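Local structure of pullulanase (Bacillus acidopullulyticus, 2WAN) at residues A[600-611]-A[631-642]. The protein hydrolyses alpha-1,6-glucosidic linkages in pullulan and in branched starch polysaccharides, as a debranching glycoside hydrolase of the alpha-amylase type. Sequence-based numbering, arbitrary orientation.
Sequences QKFVLDSVNYWV and TMAKISNELHAI. With ACT (acetate ion), chain O.
L604 packs on I635 and V607 on L639 where segments 600-611 and 631-642 of helices 597-614 and 629-642, neighbours on the outside of the catalytic (beta/alpha)8 barrel, illustrate how consecutive helices of this fold pack side by side. The axes of the two segments come within 10.2 Å of each other and cross at -31°, and strand 618-621 lies between the helices in sequence. In the apolar seam, L604 CD2 rests 3.7 Å from I635 CG1, V603 CG1 touches I635 CD1, and L639 is shared by V607 and V611; F621 of that strand backs I635 and F619 backs L639. Polar groups close the seam toward solvent. Extended with CG anti to the backbone N (chi1 -173°), Q600 sends its amide in two directions: NE2 donates almost straight, in the amide plane, to T631 OG1 (3.0 Å), while OE1 accepts from K634 NZ (2.9 Å). A leucine in its place would probably leave K634 NZ without this acceptor and T631 OG1 without its amide donor. T631 OG1 in turn donates to an acetate, probably from the crystallisation liquor. Farther along, N608 ND2 donates, within the plane of its own amide, to L604 O, standing above the carbonyl plane, and gives a less straight hydrogen bond (132°) to E638 OE1, 2.9 Å from ND2, meeting that oxygen nearly end-on.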
loop_
_atom_site.group_PDB
_atom_site.type_symbol
_atom_site.label_atom_id
_atom_site.label_comp_id
_atom_site.label_asym_id
_atom_site.label_seq_id
_atom_site.Cartn_x
_atom_site.Cartn_y
_atom_site.Cartn_z
ATOM N N GLN A 600 -1.503 -10.240 9.405
ATOM C CA GLN A 600 -0.262 -9.459 9.382
ATOM C C GLN A 600 0.974 -10.372 9.303
ATOM O O GLN A 600 1.899 -10.111 8.529
ATOM C CB GLN A 600 -0.168 -8.546 10.615
ATOM C CG GLN A 600 1.027 -7.558 10.587
ATOM C CD GLN A 600 1.209 -6.874 11.933
ATOM O OE1 GLN A 600 1.547 -7.522 12.921
ATOM N NE2 GLN A 600 0.958 -5.567 11.979
ATOM N N LYS A 601 0.992 -11.429 10.115
ATOM C CA LYS A 601 2.099 -12.393 10.083
ATOM C C LYS A 601 2.271 -13.017 8.703
ATOM O O LYS A 601 3.408 -13.209 8.263
ATOM C CB LYS A 601 1.906 -13.484 11.146
ATOM C CG LYS A 601 2.979 -14.592 11.083
ATOM C CD LYS A 601 2.755 -15.628 12.177
ATOM C CE LYS A 601 3.657 -16.863 12.013
ATOM N NZ LYS A 601 5.086 -16.512 11.706
ATOM N N PHE A 602 1.160 -13.305 8.015
ATOM C CA PHE A 602 1.236 -13.865 6.676
ATOM C C PHE A 602 2.026 -12.937 5.741
ATOM O O PHE A 602 2.860 -13.388 4.946
ATOM C CB PHE A 602 -0.162 -14.129 6.074
ATOM C CG PHE A 602 -0.097 -14.565 4.633
ATOM C CD1 PHE A 602 0.121 -15.905 4.326
ATOM C CD2 PHE A 602 -0.165 -13.632 3.577
ATOM C CE1 PHE A 602 0.232 -16.332 2.998
ATOM C CE2 PHE A 602 -0.050 -14.060 2.255
ATOM C CZ PHE A 602 0.149 -15.410 1.974
ATOM N N VAL A 603 1.734 -11.645 5.821
ATOM C CA VAL A 603 2.430 -10.667 4.984
ATOM C C VAL A 603 3.902 -10.572 5.384
ATOM O O VAL A 603 4.789 -10.591 4.518
ATOM C CB VAL A 603 1.735 -9.276 5.041
ATOM C CG1 VAL A 603 2.540 -8.222 4.241
ATOM C CG2 VAL A 603 0.323 -9.392 4.487
ATOM N N LEU A 604 4.171 -10.454 6.681
ATOM C CA LEU A 604 5.555 -10.379 7.133
ATOM C C LEU A 604 6.359 -11.610 6.717
ATOM O O LEU A 604 7.494 -11.483 6.249
ATOM C CB LEU A 604 5.619 -10.205 8.658
ATOM C CG LEU A 604 5.104 -8.856 9.175
ATOM C CD1 LEU A 604 4.752 -8.952 10.677
ATOM C CD2 LEU A 604 6.139 -7.771 8.927
ATOM N N ASP A 605 5.786 -12.797 6.913
ATOM C CA ASP A 605 6.477 -14.028 6.507
ATOM C C ASP A 605 6.748 -14.013 4.993
ATOM O O ASP A 605 7.829 -14.406 4.546
ATOM C CB ASP A 605 5.663 -15.271 6.847
ATOM C CG ASP A 605 5.622 -15.569 8.339
ATOM O OD1 ASP A 605 6.422 -15.018 9.105
ATOM O OD2 ASP A 605 4.772 -16.376 8.735
ATOM N N SER A 606 5.767 -13.537 4.224
ATOM C CA SER A 606 5.908 -13.517 2.758
ATOM C C SER A 606 7.050 -12.606 2.288
ATOM O O SER A 606 7.885 -13.023 1.489
ATOM C CB SER A 606 4.602 -13.105 2.083
ATOM O OG SER A 606 4.720 -13.266 0.675
ATOM N N VAL A 607 7.098 -11.367 2.773
ATOM C CA VAL A 607 8.147 -10.446 2.296
ATOM C C VAL A 607 9.528 -10.948 2.759
ATOM O O VAL A 607 10.505 -10.835 2.030
ATOM C CB VAL A 607 7.906 -8.950 2.661
ATOM C CG1 VAL A 607 6.700 -8.395 1.898
ATOM C CG2 VAL A 607 7.747 -8.748 4.172
ATOM N N ASN A 608 9.596 -11.535 3.949
ATOM C CA ASN A 608 10.859 -12.142 4.389
ATOM C C ASN A 608 11.295 -13.260 3.457
ATOM O O ASN A 608 12.478 -13.369 3.144
ATOM C CB ASN A 608 10.759 -12.672 5.816
ATOM C CG ASN A 608 11.048 -11.598 6.849
ATOM O OD1 ASN A 608 12.205 -11.329 7.176
ATOM N ND2 ASN A 608 9.997 -10.977 7.365
ATOM N N TYR A 609 10.331 -14.079 3.035
ATOM C CA TYR A 609 10.606 -15.221 2.157
ATOM C C TYR A 609 11.138 -14.720 0.808
ATOM O O TYR A 609 12.135 -15.260 0.294
ATOM C CB TYR A 609 9.344 -16.079 1.943
ATOM C CG TYR A 609 9.516 -17.113 0.850
ATOM C CD1 TYR A 609 10.351 -18.232 1.039
ATOM C CD2 TYR A 609 8.866 -16.976 -0.379
ATOM C CE1 TYR A 609 10.506 -19.195 0.031
ATOM C CE2 TYR A 609 9.028 -17.927 -1.403
ATOM C CZ TYR A 609 9.851 -19.033 -1.188
ATOM O OH TYR A 609 10.026 -19.963 -2.193
ATOM N N TRP A 610 10.477 -13.717 0.222
ATOM C CA TRP A 610 10.946 -13.197 -1.066
ATOM C C TRP A 610 12.369 -12.617 -0.992
ATOM O O TRP A 610 13.201 -12.838 -1.885
ATOM C CB TRP A 610 9.946 -12.188 -1.653
ATOM C CG TRP A 610 8.776 -12.905 -2.269
ATOM C CD1 TRP A 610 7.565 -13.143 -1.684
ATOM C CD2 TRP A 610 8.735 -13.538 -3.555
ATOM N NE1 TRP A 610 6.752 -13.858 -2.536
ATOM C CE2 TRP A 610 7.449 -14.121 -3.693
ATOM C CE3 TRP A 610 9.662 -13.667 -4.611
ATOM C CZ2 TRP A 610 7.051 -14.816 -4.851
ATOM C CZ3 TRP A 610 9.268 -14.358 -5.780
ATOM C CH2 TRP A 610 7.965 -14.926 -5.882
ATOM N N VAL A 611 12.671 -11.889 0.076
ATOM C CA VAL A 611 14.042 -11.393 0.241
ATOM C C VAL A 611 15.029 -12.548 0.465
ATOM O O VAL A 611 16.086 -12.608 -0.160
ATOM C CB VAL A 611 14.125 -10.384 1.406
ATOM C CG1 VAL A 611 15.603 -10.095 1.761
ATOM C CG2 VAL A 611 13.363 -9.082 1.013
ATOM N N THR A 631 1.530 -1.984 10.524
ATOM C CA THR A 631 2.032 -3.044 9.652
ATOM C C THR A 631 3.266 -2.620 8.844
ATOM O O THR A 631 4.251 -3.358 8.781
ATOM C CB THR A 631 0.909 -3.568 8.742
ATOM O OG1 THR A 631 -0.106 -4.169 9.565
ATOM C CG2 THR A 631 1.422 -4.620 7.736
ATOM N N MET A 632 3.227 -1.428 8.247
ATOM C CA MET A 632 4.373 -0.952 7.460
ATOM C C MET A 632 5.619 -0.716 8.319
ATOM O O MET A 632 6.741 -0.942 7.885
ATOM C CB MET A 632 4.027 0.322 6.683
ATOM C CG MET A 632 2.999 0.151 5.558
ATOM S SD MET A 632 3.285 -1.284 4.492
ATOM C CE MET A 632 4.990 -1.106 4.032
ATOM N N ALA A 633 5.407 -0.231 9.541
ATOM C CA ALA A 633 6.506 -0.076 10.476
ATOM C C ALA A 633 7.153 -1.435 10.745
ATOM O O ALA A 633 8.375 -1.544 10.797
ATOM C CB ALA A 633 6.002 0.574 11.780
ATOM N N LYS A 634 6.332 -2.474 10.912
ATOM C CA LYS A 634 6.877 -3.812 11.192
ATOM C C LYS A 634 7.597 -4.409 9.989
ATOM O O LYS A 634 8.651 -5.039 10.140
ATOM C CB LYS A 634 5.804 -4.773 11.685
ATOM C CG LYS A 634 5.323 -4.505 13.093
ATOM C CD LYS A 634 4.291 -5.551 13.491
ATOM C CE LYS A 634 3.945 -5.459 14.964
ATOM N NZ LYS A 634 2.912 -6.485 15.277
ATOM N N ILE A 635 7.012 -4.237 8.800
ATOM C CA ILE A 635 7.670 -4.665 7.568
ATOM C C ILE A 635 9.039 -3.998 7.455
ATOM O O ILE A 635 10.060 -4.672 7.240
ATOM C CB ILE A 635 6.803 -4.363 6.322
ATOM C CG1 ILE A 635 5.593 -5.309 6.283
ATOM C CG2 ILE A 635 7.653 -4.446 5.008
ATOM C CD1 ILE A 635 4.543 -4.943 5.235
ATOM N N SER A 636 9.066 -2.674 7.596
ATOM C CA SER A 636 10.316 -1.916 7.503
ATOM C C SER A 636 11.337 -2.394 8.542
ATOM O O SER A 636 12.489 -2.685 8.209
ATOM C CB SER A 636 10.032 -0.410 7.656
ATOM O OG SER A 636 11.243 0.326 7.624
ATOM N N ASN A 637 10.912 -2.507 9.799
ATOM C CA ASN A 637 11.822 -2.942 10.862
ATOM C C ASN A 637 12.395 -4.348 10.639
ATOM O O ASN A 637 13.589 -4.566 10.830
ATOM C CB ASN A 637 11.146 -2.815 12.234
ATOM C CG ASN A 637 10.929 -1.360 12.650
ATOM O OD1 ASN A 637 11.458 -0.437 12.035
ATOM N ND2 ASN A 637 10.132 -1.155 13.690
ATOM N N GLU A 638 11.546 -5.297 10.245
ATOM C CA GLU A 638 12.005 -6.670 10.008
ATOM C C GLU A 638 12.965 -6.747 8.829
ATOM O O GLU A 638 14.040 -7.357 8.928
ATOM C CB GLU A 638 10.832 -7.630 9.791
ATOM C CG GLU A 638 10.040 -7.918 11.057
ATOM C CD GLU A 638 9.117 -9.117 10.938
ATOM O OE1 GLU A 638 9.162 -9.850 9.916
ATOM O OE2 GLU A 638 8.334 -9.316 11.892
ATOM N N LEU A 639 12.591 -6.114 7.716
ATOM C CA LEU A 639 13.453 -6.182 6.548
ATOM C C LEU A 639 14.761 -5.401 6.727
ATOM O O LEU A 639 15.812 -5.864 6.263
ATOM C CB LEU A 639 12.715 -5.782 5.267
ATOM C CG LEU A 639 11.543 -6.708 4.926
ATOM C CD1 LEU A 639 10.858 -6.178 3.680
ATOM C CD2 LEU A 639 11.982 -8.182 4.745
ATOM N N HIS A 640 14.716 -4.255 7.414
ATOM C CA HIS A 640 15.948 -3.466 7.623
ATOM C C HIS A 640 16.901 -4.155 8.608
ATOM O O HIS A 640 18.107 -3.930 8.579
ATOM C CB HIS A 640 15.649 -2.022 8.057
ATOM C CG HIS A 640 15.033 -1.180 6.973
ATOM N ND1 HIS A 640 15.493 -1.173 5.673
ATOM C CD2 HIS A 640 13.992 -0.312 7.006
ATOM C CE1 HIS A 640 14.759 -0.338 4.951
ATOM N NE2 HIS A 640 13.845 0.202 5.739
ATOM N N ALA A 641 16.351 -5.004 9.466
ATOM C CA ALA A 641 17.188 -5.848 10.328
ATOM C C ALA A 641 18.001 -6.869 9.527
ATOM O O ALA A 641 19.114 -7.229 9.922
ATOM C CB ALA A 641 16.336 -6.544 11.405
ATOM N N ILE A 642 17.445 -7.334 8.410
ATOM C CA ILE A 642 18.161 -8.230 7.500
ATOM C C ILE A 642 19.204 -7.413 6.728
ATOM O O ILE A 642 20.377 -7.780 6.666
ATOM C CB ILE A 642 17.174 -8.928 6.540
ATOM C CG1 ILE A 642 16.297 -9.909 7.326
ATOM C CG2 ILE A 642 17.908 -9.645 5.367
ATOM C CD1 ILE A 642 15.040 -10.263 6.626
HETATM C C ACT O . -2.586 -1.650 10.769
HETATM O O ACT O . -1.354 -1.750 10.525
HETATM O OXT ACT O . -2.993 -0.615 11.340
HETATM C CH3 ACT O . -3.556 -2.706 10.383
HETATM O O HOH W 1 0.775 -4.172 14.576
HETATM O O HOH W 2 8.125 -12.803 9.341
#